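Long-range contacts in UDP-L-Rhamnose Synthase (PDB 7JID), which probably makes UDP-L-rhamnose in an NADP-dependent reduction, binding both the nucleotide sugar and NADP: residues G110-E114 against D130-F134; R161-P165 against S258-L262; L230-K236 against V285-F290; V201-M205 against L267-Y271. All blocks are in the same frame, centred on the assembly; numbering follows the deposited sequence.

Interaction 1. Residues G110-E114 against D130-F134; sequences GCIFE and DKPNF. With EDO (1,2-ethanediol), chain G.
In the long loop that leaves strand 103-109 of the Rossmann sheet and runs to helix 138-150, Ile112 O receives two backbone N-H groups from the far end of the same loop. Asn133 N and Phe134 N both donate to Ile112 O, at 3.0 and 3.2 Å. The Asn133 amide answers through OD1, which accepts from Glu114 N at 2.8 Å, and through ND2, which donates to a lone pair of Glu114 O at 3.1 Å with a fairly straight N-H...O angle of 163°. Held twice by one residue's backbone, the amide has its flip state fixed. This loop also borders the nucleotide-sugar site, since Cys111 touches the bound UDP-rhamnose. The Phe113 ring turns its edge to two carbonyls, CE1 lying 3.3 Å from Lys131 O and 3.6 Å from Asp130 O, while Ile112 CG1 rests over one face. Phe134 CB packs 3.5 Å from Phe113 C, and the Glu114 carboxylate continues to a salt bridge with Arg246.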
loop_
_atom_site.group_PDB
_atom_site.type_symbol
_atom_site.label_atom_id
_atom_site.label_comp_id
_atom_site.label_asym_id
_atom_site.label_seq_id
_atom_site.Cartn_x
_atom_site.Cartn_y
_atom_site.Cartn_z
ATOM N N GLY A 110 11.945 -11.731 0.089
ATOM C CA GLY A 110 12.170 -12.044 -1.324
ATOM C C GLY A 110 11.022 -12.861 -1.902
ATOM O O GLY A 110 11.159 -13.220 -3.081
ATOM N N CYS A 111 9.895 -13.025 -1.196
ATOM C CA CYS A 111 8.702 -13.748 -1.735
ATOM C C CYS A 111 7.869 -12.820 -2.635
ATOM O O CYS A 111 6.658 -12.808 -2.531
ATOM C CB CYS A 111 7.956 -14.410 -0.600
ATOM S SG CYS A 111 8.968 -15.816 -0.038
ATOM N N ILE A 112 8.538 -12.060 -3.505
ATOM C CA ILE A 112 7.905 -11.074 -4.433
ATOM C C ILE A 112 8.259 -11.454 -5.862
ATOM O O ILE A 112 7.884 -10.710 -6.786
ATOM C CB ILE A 112 8.394 -9.667 -4.048
ATOM C CG1 ILE A 112 9.902 -9.517 -4.231
ATOM C CG2 ILE A 112 7.966 -9.402 -2.597
ATOM C CD1 ILE A 112 10.444 -8.163 -3.880
ATOM N N PHE A 113 8.986 -12.561 -6.039
ATOM C CA PHE A 113 9.376 -13.040 -7.388
ATOM C C PHE A 113 9.018 -14.517 -7.552
ATOM O O PHE A 113 8.836 -15.257 -6.596
ATOM C CB PHE A 113 10.878 -12.944 -7.631
ATOM C CG PHE A 113 11.519 -11.627 -7.280
ATOM C CD1 PHE A 113 11.320 -10.504 -8.073
ATOM C CD2 PHE A 113 12.290 -11.501 -6.138
ATOM C CE1 PHE A 113 11.953 -9.313 -7.769
ATOM C CE2 PHE A 113 12.923 -10.310 -5.838
ATOM C CZ PHE A 113 12.693 -9.192 -6.624
ATOM N N GLU A 114 8.866 -14.904 -8.803
ATOM C CA GLU A 114 8.598 -16.302 -9.201
ATOM C C GLU A 114 9.530 -16.657 -10.369
ATOM O O GLU A 114 9.499 -15.953 -11.383
ATOM C CB GLU A 114 7.110 -16.471 -9.508
ATOM C CG GLU A 114 6.724 -17.848 -9.990
ATOM C CD GLU A 114 6.668 -18.997 -8.994
ATOM O OE1 GLU A 114 6.205 -18.847 -7.778
ATOM O OE2 GLU A 114 6.961 -20.125 -9.475
ATOM N N ASP A 130 15.434 -5.740 -9.607
ATOM C CA ASP A 130 14.314 -6.386 -10.310
ATOM C C ASP A 130 12.994 -5.996 -9.626
ATOM O O ASP A 130 12.944 -5.878 -8.371
ATOM C CB ASP A 130 14.468 -7.904 -10.356
ATOM C CG ASP A 130 15.307 -8.403 -11.505
ATOM O OD1 ASP A 130 15.433 -7.687 -12.557
ATOM O OD2 ASP A 130 15.849 -9.489 -11.355
ATOM N N LYS A 131 11.980 -5.771 -10.437
ATOM C CA LYS A 131 10.619 -5.465 -9.940
ATOM C C LYS A 131 9.933 -6.775 -9.574
ATOM O O LYS A 131 10.185 -7.802 -10.167
ATOM C CB LYS A 131 9.779 -4.767 -11.011
ATOM C CG LYS A 131 10.490 -3.650 -11.748
ATOM C CD LYS A 131 11.108 -2.625 -10.844
ATOM C CE LYS A 131 11.355 -1.324 -11.576
ATOM N NZ LYS A 131 10.083 -0.631 -11.880
ATOM N N PRO A 132 8.982 -6.761 -8.627
ATOM C CA PRO A 132 8.175 -7.950 -8.347
ATOM C C PRO A 132 7.513 -8.531 -9.601
ATOM O O PRO A 132 7.101 -7.757 -10.471
ATOM C CB PRO A 132 7.110 -7.414 -7.390
ATOM C CG PRO A 132 7.796 -6.263 -6.689
ATOM C CD PRO A 132 8.616 -5.608 -7.786
ATOM N N ASN A 133 7.464 -9.849 -9.678
ATOM C CA ASN A 133 6.725 -10.545 -10.749
ATOM C C ASN A 133 5.886 -11.665 -10.173
ATOM O O ASN A 133 5.370 -12.470 -10.953
ATOM C CB ASN A 133 7.660 -11.041 -11.845
ATOM C CG ASN A 133 8.352 -12.332 -11.480
ATOM O OD1 ASN A 133 8.602 -12.597 -10.298
ATOM N ND2 ASN A 133 8.585 -13.165 -12.474
ATOM N N PHE A 134 5.744 -11.767 -8.858
ATOM C CA PHE A 134 4.837 -12.748 -8.219
ATOM C C PHE A 134 3.711 -12.016 -7.484
ATOM O O PHE A 134 4.009 -11.193 -6.596
ATOM C CB PHE A 134 5.580 -13.719 -7.297
ATOM C CG PHE A 134 4.663 -14.675 -6.603
ATOM C CD1 PHE A 134 4.034 -15.723 -7.280
ATOM C CD2 PHE A 134 4.360 -14.509 -5.275
ATOM C CE1 PHE A 134 3.142 -16.551 -6.619
ATOM C CE2 PHE A 134 3.501 -15.361 -4.603
ATOM C CZ PHE A 134 2.899 -16.397 -5.269
HETATM C C1 EDO G . 11.623 -15.521 -15.124
HETATM O O1 EDO G . 10.558 -16.065 -14.396
HETATM C C2 EDO G . 12.134 -14.301 -14.484
HETATM O O2 EDO G . 12.979 -13.539 -15.298
#

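Interaction 2. Residues R161-P165 against S258-L262; sequences RIRMP and SNNLL. With AWU ([[(2~{R},3~{S},4~{R},5~{R})-5-[2,4-bis(oxidanylidene)pyrimidin-1-yl]-3,4-bis(oxidanyl)oxolan-2-yl]methoxy-oxidanyl-phosphoryl] [(2~{R},3~{R},4~{R},5~{R},6~{S})-6-methyl-3,4,5-tris(oxidanyl)oxan-2-yl] hydrogen phosphate), chain C.
The chains of 161-165 and 258-262 run at 125° to each other and keep their backbones far apart, Arg161 and Leu262 being 9.0 Å apart between CA atoms, so side chains bridge the gap. Arg163 does most of this. Its chain bends about CG-CD (chi3 70°), and NH2 makes a weak hydrogen bond to Ser258 OG at 3.3 Å. Asn260 arrives from the opposite direction and lays ND2 over one guanidinium face, 3.4 Å from Arg163 NE; both are donors, so this is packing, with the planes 41° apart. Ser258 OG and Asn260 ND2 are both hydrogen-bonded to Phe113 O. Leu262 CD1 lies 3.8 Å from Arg163 CD. Beyond the arginine, Met164 N donates to O3' of the UDP-rhamnose at 2.9 Å, nearly straight, which places the contact at the wall of the sugar pocket. Ser191 O and Asn190 OD1 take Arg163 NH1. The contact lies at the end of strand 157-162, flanked in the parallel sheet by strands 103-109 and 212-215, with helix 14-25 against Ile162 and Pro165.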
loop_
_atom_site.group_PDB
_atom_site.type_symbol
_atom_site.label_atom_id
_atom_site.label_comp_id
_atom_site.label_asym_id
_atom_site.label_seq_id
_atom_site.Cartn_x
_atom_site.Cartn_y
_atom_site.Cartn_z
ATOM N N ARG A 161 15.947 -8.694 1.913
ATOM C CA ARG A 161 14.961 -9.697 1.456
ATOM C C ARG A 161 15.305 -11.111 1.926
ATOM O O ARG A 161 16.163 -11.813 1.340
ATOM C CB ARG A 161 14.911 -9.614 -0.071
ATOM C CG ARG A 161 14.435 -8.301 -0.648
ATOM C CD ARG A 161 14.423 -8.507 -2.139
ATOM N NE ARG A 161 14.095 -7.367 -2.938
ATOM C CZ ARG A 161 14.496 -7.177 -4.191
ATOM N NH1 ARG A 161 15.375 -8.005 -4.740
ATOM N NH2 ARG A 161 14.047 -6.122 -4.848
ATOM N N ILE A 162 14.696 -11.554 3.037
ATOM C CA ILE A 162 14.852 -12.960 3.494
ATOM C C ILE A 162 13.739 -13.786 2.838
ATOM O O ILE A 162 12.712 -13.211 2.440
ATOM C CB ILE A 162 14.855 -13.088 5.021
ATOM C CG1 ILE A 162 13.559 -12.548 5.632
ATOM C CG2 ILE A 162 16.111 -12.438 5.584
ATOM C CD1 ILE A 162 13.301 -13.124 7.012
ATOM N N ARG A 163 13.950 -15.073 2.809
ATOM C CA ARG A 163 12.877 -16.009 2.422
ATOM C C ARG A 163 12.895 -17.221 3.315
ATOM O O ARG A 163 13.991 -17.713 3.658
ATOM C CB ARG A 163 13.036 -16.465 0.981
ATOM C CG ARG A 163 13.003 -15.331 -0.016
ATOM C CD ARG A 163 12.999 -15.817 -1.461
ATOM N NE ARG A 163 11.732 -16.460 -1.796
ATOM C CZ ARG A 163 11.541 -17.688 -2.278
ATOM N NH1 ARG A 163 12.512 -18.574 -2.306
ATOM N NH2 ARG A 163 10.335 -18.075 -2.613
ATOM N N MET A 164 11.727 -17.808 3.528
ATOM C CA MET A 164 11.609 -19.159 4.143
ATOM C C MET A 164 12.629 -19.318 5.271
ATOM O O MET A 164 13.441 -20.267 5.324
ATOM C CB MET A 164 11.846 -20.228 3.081
ATOM C CG MET A 164 10.840 -20.048 1.948
ATOM S SD MET A 164 11.157 -21.097 0.546
ATOM C CE MET A 164 9.622 -20.900 -0.352
ATOM N N PRO A 165 12.619 -18.395 6.264
ATOM C CA PRO A 165 13.649 -18.425 7.287
ATOM C C PRO A 165 13.668 -19.704 8.131
ATOM O O PRO A 165 12.605 -20.260 8.445
ATOM C CB PRO A 165 13.324 -17.244 8.201
ATOM C CG PRO A 165 11.925 -16.843 7.856
ATOM C CD PRO A 165 11.712 -17.248 6.396
ATOM N N SER A 258 5.271 -18.147 -3.333
ATOM C CA SER A 258 6.408 -17.661 -4.135
ATOM C C SER A 258 7.488 -18.760 -4.201
ATOM O O SER A 258 7.825 -19.353 -3.154
ATOM C CB SER A 258 6.991 -16.460 -3.470
ATOM O OG SER A 258 8.184 -16.037 -4.091
ATOM N N ASN A 259 8.025 -19.002 -5.383
ATOM C CA ASN A 259 9.157 -19.945 -5.580
ATOM C C ASN A 259 10.173 -19.253 -6.468
ATOM O O ASN A 259 9.783 -18.914 -7.607
ATOM C CB ASN A 259 8.706 -21.268 -6.214
ATOM C CG ASN A 259 7.824 -22.042 -5.275
ATOM O OD1 ASN A 259 8.291 -22.698 -4.370
ATOM N ND2 ASN A 259 6.514 -21.957 -5.485
ATOM N N ASN A 260 11.431 -19.114 -6.042
ATOM C CA ASN A 260 12.410 -18.357 -6.855
ATOM C C ASN A 260 13.837 -18.699 -6.406
ATOM O O ASN A 260 14.029 -19.272 -5.330
ATOM C CB ASN A 260 12.084 -16.869 -6.830
ATOM C CG ASN A 260 12.352 -16.225 -5.483
ATOM O OD1 ASN A 260 13.452 -16.355 -4.975
ATOM N ND2 ASN A 260 11.356 -15.508 -4.992
ATOM N N LEU A 261 14.769 -18.287 -7.244
ATOM C CA LEU A 261 16.181 -18.006 -6.904
ATOM C C LEU A 261 16.380 -16.509 -6.802
ATOM O O LEU A 261 16.007 -15.789 -7.778
ATOM C CB LEU A 261 17.087 -18.549 -8.011
ATOM C CG LEU A 261 18.567 -18.153 -7.950
ATOM C CD1 LEU A 261 19.246 -18.761 -6.739
ATOM C CD2 LEU A 261 19.301 -18.565 -9.229
ATOM N N LEU A 262 16.998 -16.066 -5.716
ATOM C CA LEU A 262 17.559 -14.700 -5.621
ATOM C C LEU A 262 19.034 -14.737 -5.984
ATOM O O LEU A 262 19.768 -15.604 -5.503
ATOM C CB LEU A 262 17.379 -14.121 -4.215
ATOM C CG LEU A 262 15.953 -14.052 -3.678
ATOM C CD1 LEU A 262 16.035 -13.574 -2.212
ATOM C CD2 LEU A 262 15.048 -13.219 -4.557
HETATM P PA AWU C . 3.836 -21.763 4.602
HETATM O O1A AWU C . 2.459 -21.594 4.082
HETATM O O2A AWU C . 4.030 -22.541 5.892
HETATM O O3A AWU C . 4.660 -20.417 5.008
HETATM P PB AWU C . 4.410 -18.892 4.433
HETATM O O1B AWU C . 4.355 -18.775 2.890
HETATM O O2B AWU C . 3.278 -18.251 5.267
HETATM O O3B AWU C . 5.830 -18.291 4.859
HETATM C "C5'" AWU C . 6.857 -14.827 5.163
HETATM O "O5'" AWU C . 6.485 -16.158 5.469
HETATM C "C4'" AWU C . 8.230 -14.819 4.513
HETATM O "O4'" AWU C . 8.581 -13.505 4.024
HETATM C "C3'" AWU C . 8.218 -15.764 3.356
HETATM O "O3'" AWU C . 9.548 -15.966 2.956
HETATM C "C2'" AWU C . 7.695 -17.150 3.718
HETATM C "C1'" AWU C . 6.438 -17.086 4.468
HETATM N N1 AWU C . 3.906 -26.255 1.999
HETATM C C2 AWU C . 3.822 -27.605 1.709
HETATM O O2 AWU C . 4.795 -28.195 1.195
HETATM N N3 AWU C . 2.710 -28.292 2.124
HETATM C C4 AWU C . 1.637 -27.661 2.670
HETATM O O4 AWU C . 0.645 -28.385 3.052
HETATM C C5 AWU C . 1.732 -26.303 2.980
HETATM C C6 AWU C . 2.834 -25.575 2.543
HETATM C C1C AWU C . 5.105 -25.469 1.588
HETATM C C2C AWU C . 4.847 -24.161 0.839
HETATM C C3C AWU C . 6.101 -23.332 1.216
HETATM C C4C AWU C . 6.383 -23.836 2.594
HETATM C C5C AWU C . 6.050 -22.878 3.718
HETATM C "C6'" AWU C . 6.839 -14.104 6.508
HETATM O "O2'" AWU C . 8.608 -17.730 4.626
HETATM O O2C AWU C . 4.800 -24.432 -0.539
HETATM O O3C AWU C . 7.210 -23.703 0.417
HETATM O O4C AWU C . 5.594 -24.995 2.825
HETATM O O5C AWU C . 4.697 -22.426 3.479
#

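Interaction 3. Residues L230-K236 against V285-F290; sequences LIRDIHK and VSKMKF
Val285, Phe290 and His235 lose the most surface where the C-terminal ends of two helices, 224-234 and 277-287, pack together and the chain runs out to its last modelled residue. Val285 points toward the other helix. With CG1 anti to its backbone N, that methyl reaches between Leu230 and Ile234, lying 3.7 Å from Ile231 CA and 3.8 Å from Ile234 CD1; the Ile231 side chain crosses that of Val285 at about a right angle.

His235, just past its helix, uses its ring to tie the two ends together. NE2 donates to Val285 O at 2.7 Å, with the acceptor practically in the plane of the imidazole. Met288 N reaches the same oxygen from the opposite face of the carbonyl plane, so Val285 O is gripped by two donors. Ile234 CG2 sits over the centre of one imidazole face.

Phe290 closes the group by turning its edge toward the His235 face in an offset edge-to-face pair, the ring centroids 5.3 Å apart and the planes at 63°. Ile231 CG2 touches the phenyl ring at CE1, and Ile231 and Phe290 both also pack on Leu180 of helix 175-181. Lys236, extended until it bends at its last torsion (chi4 -71°), passes its aliphatic end over a phenyl face: Lys236 CE stands 3.6 Å from the Phe290 centroid, a CH-pi contact 26° off the ring normal.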
loop_
_atom_site.group_PDB
_atom_site.type_symbol
_atom_site.label_atom_id
_atom_site.label_comp_id
_atom_site.label_asym_id
_atom_site.label_seq_id
_atom_site.Cartn_x
_atom_site.Cartn_y
_atom_site.Cartn_z
ATOM N N LEU A 230 17.919 -34.917 4.155
ATOM C CA LEU A 230 19.005 -34.777 5.162
ATOM C C LEU A 230 18.529 -35.173 6.550
ATOM O O LEU A 230 19.289 -35.823 7.275
ATOM C CB LEU A 230 19.511 -33.351 5.178
ATOM C CG LEU A 230 20.381 -32.966 3.995
ATOM C CD1 LEU A 230 20.601 -31.465 3.986
ATOM C CD2 LEU A 230 21.716 -33.719 4.044
ATOM N N ILE A 231 17.316 -34.779 6.926
ATOM C CA ILE A 231 16.813 -35.124 8.279
ATOM C C ILE A 231 16.720 -36.649 8.355
ATOM O O ILE A 231 17.163 -37.225 9.360
ATOM C CB ILE A 231 15.468 -34.431 8.523
ATOM C CG1 ILE A 231 15.670 -32.924 8.643
ATOM C CG2 ILE A 231 14.779 -35.054 9.716
ATOM C CD1 ILE A 231 14.390 -32.105 8.598
ATOM N N ARG A 232 16.225 -37.273 7.296
ATOM C CA ARG A 232 16.081 -38.742 7.255
ATOM C C ARG A 232 17.465 -39.393 7.367
ATOM O O ARG A 232 17.658 -40.282 8.235
ATOM C CB ARG A 232 15.416 -39.188 5.961
ATOM C CG ARG A 232 15.255 -40.696 5.797
ATOM C CD ARG A 232 14.856 -41.041 4.370
ATOM N NE ARG A 232 15.911 -40.618 3.471
ATOM C CZ ARG A 232 15.763 -40.233 2.217
ATOM N NH1 ARG A 232 14.565 -40.162 1.655
ATOM N NH2 ARG A 232 16.832 -39.849 1.541
ATOM N N ASP A 233 18.390 -38.951 6.525
ATOM C CA ASP A 233 19.708 -39.610 6.336
ATOM C C ASP A 233 20.663 -39.309 7.494
ATOM O O ASP A 233 21.577 -40.134 7.700
ATOM C CB ASP A 233 20.303 -39.206 4.995
ATOM C CG ASP A 233 19.513 -39.771 3.838
ATOM O OD1 ASP A 233 18.775 -40.741 4.049
ATOM O OD2 ASP A 233 19.675 -39.277 2.723
ATOM N N ILE A 234 20.488 -38.217 8.228
ATOM C CA ILE A 234 21.336 -37.865 9.402
ATOM C C ILE A 234 20.711 -38.439 10.685
ATOM O O ILE A 234 21.470 -39.045 11.486
ATOM C CB ILE A 234 21.643 -36.362 9.471
ATOM C CG1 ILE A 234 22.467 -35.906 8.271
ATOM C CG2 ILE A 234 22.367 -35.999 10.764
ATOM C CD1 ILE A 234 22.577 -34.426 8.180
ATOM N N HIS A 235 19.403 -38.303 10.887
ATOM C CA HIS A 235 18.761 -38.596 12.197
ATOM C C HIS A 235 17.659 -39.656 12.151
ATOM O O HIS A 235 17.517 -40.388 13.162
ATOM C CB HIS A 235 18.139 -37.326 12.749
ATOM C CG HIS A 235 19.127 -36.282 13.111
ATOM N ND1 HIS A 235 20.099 -36.472 14.081
ATOM C CD2 HIS A 235 19.299 -35.037 12.627
ATOM C CE1 HIS A 235 20.820 -35.378 14.198
ATOM N NE2 HIS A 235 20.329 -34.461 13.321
ATOM N N LYS A 236 16.814 -39.646 11.131
ATOM C CA LYS A 236 15.481 -40.312 11.156
ATOM C C LYS A 236 15.324 -41.260 9.976
ATOM O O LYS A 236 14.651 -40.968 8.993
ATOM C CB LYS A 236 14.372 -39.262 11.177
ATOM C CG LYS A 236 14.312 -38.423 12.438
ATOM C CD LYS A 236 13.115 -37.514 12.440
ATOM C CE LYS A 236 13.018 -36.687 13.697
ATOM N NZ LYS A 236 12.650 -37.513 14.868
ATOM N N VAL A 285 20.736 -29.211 10.237
ATOM C CA VAL A 285 20.108 -30.530 10.528
ATOM C C VAL A 285 21.014 -31.322 11.485
ATOM O O VAL A 285 20.451 -31.974 12.393
ATOM C CB VAL A 285 19.815 -31.306 9.237
ATOM C CG1 VAL A 285 19.388 -32.742 9.527
ATOM C CG2 VAL A 285 18.744 -30.577 8.439
ATOM N N SER A 286 22.331 -31.264 11.314
ATOM C CA SER A 286 23.284 -32.038 12.166
ATOM C C SER A 286 23.119 -31.634 13.638
ATOM O O SER A 286 23.272 -32.524 14.519
ATOM C CB SER A 286 24.705 -31.891 11.683
ATOM O OG SER A 286 25.274 -30.637 12.041
ATOM N N LYS A 287 22.717 -30.381 13.896
ATOM C CA LYS A 287 22.664 -29.769 15.249
ATOM C C LYS A 287 21.248 -29.816 15.838
ATOM O O LYS A 287 21.105 -29.491 17.030
ATOM C CB LYS A 287 23.150 -28.326 15.176
ATOM C CG LYS A 287 24.614 -28.193 14.800
ATOM C CD LYS A 287 25.054 -26.782 14.531
ATOM C CE LYS A 287 26.543 -26.687 14.290
ATOM N NZ LYS A 287 27.005 -25.288 14.423
ATOM N N MET A 288 20.249 -30.187 15.046
ATOM C CA MET A 288 18.807 -30.051 15.368
ATOM C C MET A 288 18.401 -31.092 16.401
ATOM O O MET A 288 18.799 -32.245 16.224
ATOM C CB MET A 288 17.931 -30.347 14.147
ATOM C CG MET A 288 17.582 -29.158 13.416
ATOM S SD MET A 288 16.300 -29.558 12.244
ATOM C CE MET A 288 15.997 -27.839 11.846
ATOM N N LYS A 289 17.564 -30.672 17.350
ATOM C CA LYS A 289 16.719 -31.538 18.210
ATOM C C LYS A 289 15.333 -31.715 17.600
ATOM O O LYS A 289 14.885 -30.802 16.879
ATOM C CB LYS A 289 16.555 -30.894 19.583
ATOM C CG LYS A 289 17.743 -31.089 20.501
ATOM C CD LYS A 289 17.497 -30.460 21.834
ATOM C CE LYS A 289 17.437 -28.957 21.741
ATOM N NZ LYS A 289 17.623 -28.346 23.076
ATOM N N PHE A 290 14.682 -32.842 17.910
ATOM C CA PHE A 290 13.294 -33.155 17.487
ATOM C C PHE A 290 12.449 -33.427 18.743
ATOM O O PHE A 290 12.698 -34.329 19.543
ATOM C CB PHE A 290 13.314 -34.296 16.471
ATOM C CG PHE A 290 14.179 -33.991 15.274
ATOM C CD1 PHE A 290 13.648 -33.407 14.131
ATOM C CD2 PHE A 290 15.535 -34.272 15.305
ATOM C CE1 PHE A 290 14.459 -33.125 13.045
ATOM C CE2 PHE A 290 16.346 -33.974 14.224
ATOM C CZ PHE A 290 15.805 -33.413 13.090
#

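Interaction 4. Residues V201-M205 against L267-Y271; sequences VMIDM and LQSLY
Tyr271 OH donates a short hydrogen bond to Asp204 OD2, 2.6 Å long, joining helix 195-207 to the C-terminal part of the 267-271 segment on the flank of the Rossmann sheet. The carboxylate stands almost perpendicular to the phenol, 89° between planes, and the bond uses the anti lone pair of OD2, the one turned away from the other oxygen. Asp204 reaches it with CG anti to the backbone N (chi1 -169°), and OD2 lies in the plane of the ring at its edge.

One turn earlier in the helix, Val201 takes the ring's face. Its CG1 is 3.7 Å from the Tyr271 centroid, only 11° off the normal, a CH-pi contact nearly centred on the ring. Edge and face of the phenol are thus held by residues of the same helix, which restrains both its position and its tilt.

Met205 approaches obliquely beside the hydroxyl end. Its CG lies 3.3 Å from Tyr271 OH and 3.5 Å from CE2 of the same ring, while the sulfur makes a longer, oblique Met-aromatic contact, 5.1 Å from SD to the centroid. Beyond, Met205 packs on Phe214 and Leu158 of the sheet. Leu267, a turn before the tyrosine, carries the apolar packing back to both neighbours: its CD1 lies 4.2 Å from Val201 CG1 and 4.0 Å from Met205 SD.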
loop_
_atom_site.group_PDB
_atom_site.type_symbol
_atom_site.label_atom_id
_atom_site.label_comp_id
_atom_site.label_asym_id
_atom_site.label_seq_id
_atom_site.Cartn_x
_atom_site.Cartn_y
_atom_site.Cartn_z
ATOM N N VAL A 201 25.361 -11.341 10.165
ATOM C CA VAL A 201 25.670 -10.531 8.975
ATOM C C VAL A 201 24.754 -9.300 8.992
ATOM O O VAL A 201 25.248 -8.192 8.712
ATOM C CB VAL A 201 25.495 -11.397 7.727
ATOM C CG1 VAL A 201 25.539 -10.596 6.474
ATOM C CG2 VAL A 201 26.517 -12.533 7.659
ATOM N N MET A 202 23.466 -9.498 9.278
ATOM C CA MET A 202 22.486 -8.388 9.239
ATOM C C MET A 202 22.931 -7.344 10.278
ATOM O O MET A 202 22.939 -6.155 9.953
ATOM C CB MET A 202 21.069 -8.871 9.543
ATOM C CG MET A 202 20.158 -7.725 9.879
ATOM S SD MET A 202 18.480 -8.232 10.043
ATOM C CE MET A 202 18.604 -9.190 11.524
ATOM N N ILE A 203 23.281 -7.806 11.474
ATOM C CA ILE A 203 23.738 -6.907 12.576
ATOM C C ILE A 203 24.996 -6.168 12.105
ATOM O O ILE A 203 25.131 -4.959 12.393
ATOM C CB ILE A 203 23.963 -7.680 13.885
ATOM C CG1 ILE A 203 22.628 -8.107 14.478
ATOM C CG2 ILE A 203 24.760 -6.826 14.873
ATOM C CD1 ILE A 203 22.690 -8.995 15.658
ATOM N N ASP A 204 25.941 -6.884 11.471
ATOM C CA ASP A 204 27.191 -6.255 10.977
ATOM C C ASP A 204 26.844 -5.124 10.001
ATOM O O ASP A 204 27.412 -4.038 10.065
ATOM C CB ASP A 204 28.143 -7.300 10.387
ATOM C CG ASP A 204 29.534 -6.735 10.124
ATOM O OD1 ASP A 204 30.212 -6.424 11.161
ATOM O OD2 ASP A 204 29.895 -6.513 8.929
ATOM N N MET A 205 26.009 -5.405 9.007
ATOM C CA MET A 205 25.549 -4.417 8.016
ATOM C C MET A 205 24.914 -3.175 8.689
ATOM O O MET A 205 25.268 -2.063 8.281
ATOM C CB MET A 205 24.552 -5.086 7.056
ATOM C CG MET A 205 25.238 -6.014 6.122
ATOM S SD MET A 205 24.003 -6.921 5.133
ATOM C CE MET A 205 24.011 -5.848 3.700
ATOM N N LEU A 267 25.333 -9.402 -1.926
ATOM C CA LEU A 267 25.671 -9.758 -0.535
ATOM C C LEU A 267 27.035 -10.461 -0.550
ATOM O O LEU A 267 27.814 -10.231 0.382
ATOM C CB LEU A 267 24.608 -10.680 0.057
ATOM C CG LEU A 267 24.814 -11.004 1.536
ATOM C CD1 LEU A 267 24.733 -9.753 2.399
ATOM C CD2 LEU A 267 23.830 -12.057 1.965
ATOM N N GLN A 268 27.261 -11.378 -1.502
ATOM C CA GLN A 268 28.522 -12.180 -1.529
ATOM C C GLN A 268 29.744 -11.268 -1.702
ATOM O O GLN A 268 30.820 -11.690 -1.234
ATOM C CB GLN A 268 28.432 -13.264 -2.595
ATOM C CG GLN A 268 27.475 -14.383 -2.201
ATOM C CD GLN A 268 27.422 -15.454 -3.267
ATOM O OE1 GLN A 268 26.417 -15.663 -3.971
ATOM N NE2 GLN A 268 28.541 -16.149 -3.393
ATOM N N SER A 269 29.585 -10.107 -2.350
ATOM C CA SER A 269 30.674 -9.115 -2.566
ATOM C C SER A 269 31.140 -8.583 -1.216
ATOM O O SER A 269 32.320 -8.200 -1.119
ATOM C CB SER A 269 30.279 -8.002 -3.474
ATOM O OG SER A 269 29.306 -7.133 -2.867
ATOM N N LEU A 270 30.268 -8.582 -0.210
ATOM C CA LEU A 270 30.586 -8.023 1.131
ATOM C C LEU A 270 30.845 -9.139 2.131
ATOM O O LEU A 270 31.606 -8.915 3.095
ATOM C CB LEU A 270 29.429 -7.117 1.579
ATOM C CG LEU A 270 29.141 -5.904 0.714
ATOM C CD1 LEU A 270 28.040 -5.045 1.371
ATOM C CD2 LEU A 270 30.399 -5.073 0.445
ATOM N N TYR A 271 30.188 -10.284 1.973
ATOM C CA TYR A 271 30.208 -11.376 2.963
ATOM C C TYR A 271 30.422 -12.661 2.196
ATOM O O TYR A 271 29.477 -13.410 1.968
ATOM C CB TYR A 271 28.919 -11.366 3.782
ATOM C CG TYR A 271 28.795 -10.115 4.597
ATOM C CD1 TYR A 271 29.458 -9.977 5.804
ATOM C CD2 TYR A 271 28.005 -9.065 4.160
ATOM C CE1 TYR A 271 29.329 -8.827 6.555
ATOM C CE2 TYR A 271 27.896 -7.887 4.883
ATOM C CZ TYR A 271 28.572 -7.764 6.078
ATOM O OH TYR A 271 28.413 -6.614 6.810
#

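In the fold
Interactions 1 and 2 form one continuous patch, their centres 9 Å apart: Phe113 O meets Ser258 OG, and Gly110 N meets Ile162 O just past the end of strand 103-109, beside strand 157-162. Together they line the UDP-rhamnose side of the sheet's C-terminal edge. Interaction 4 lies about 17 Å from interaction 2, centre to centre, on helices packed against the same Rossmann sheet. Interaction 3 is the outlier, 23 to 32 Å from the other centres, in the helices beyond the sugar site. Along the chain interaction 1 closes first, whereas 2, 3 and 4 interleave: in 2 and 4 later segments return to the sheet or its flanking helix, while 3 is packing within the later part.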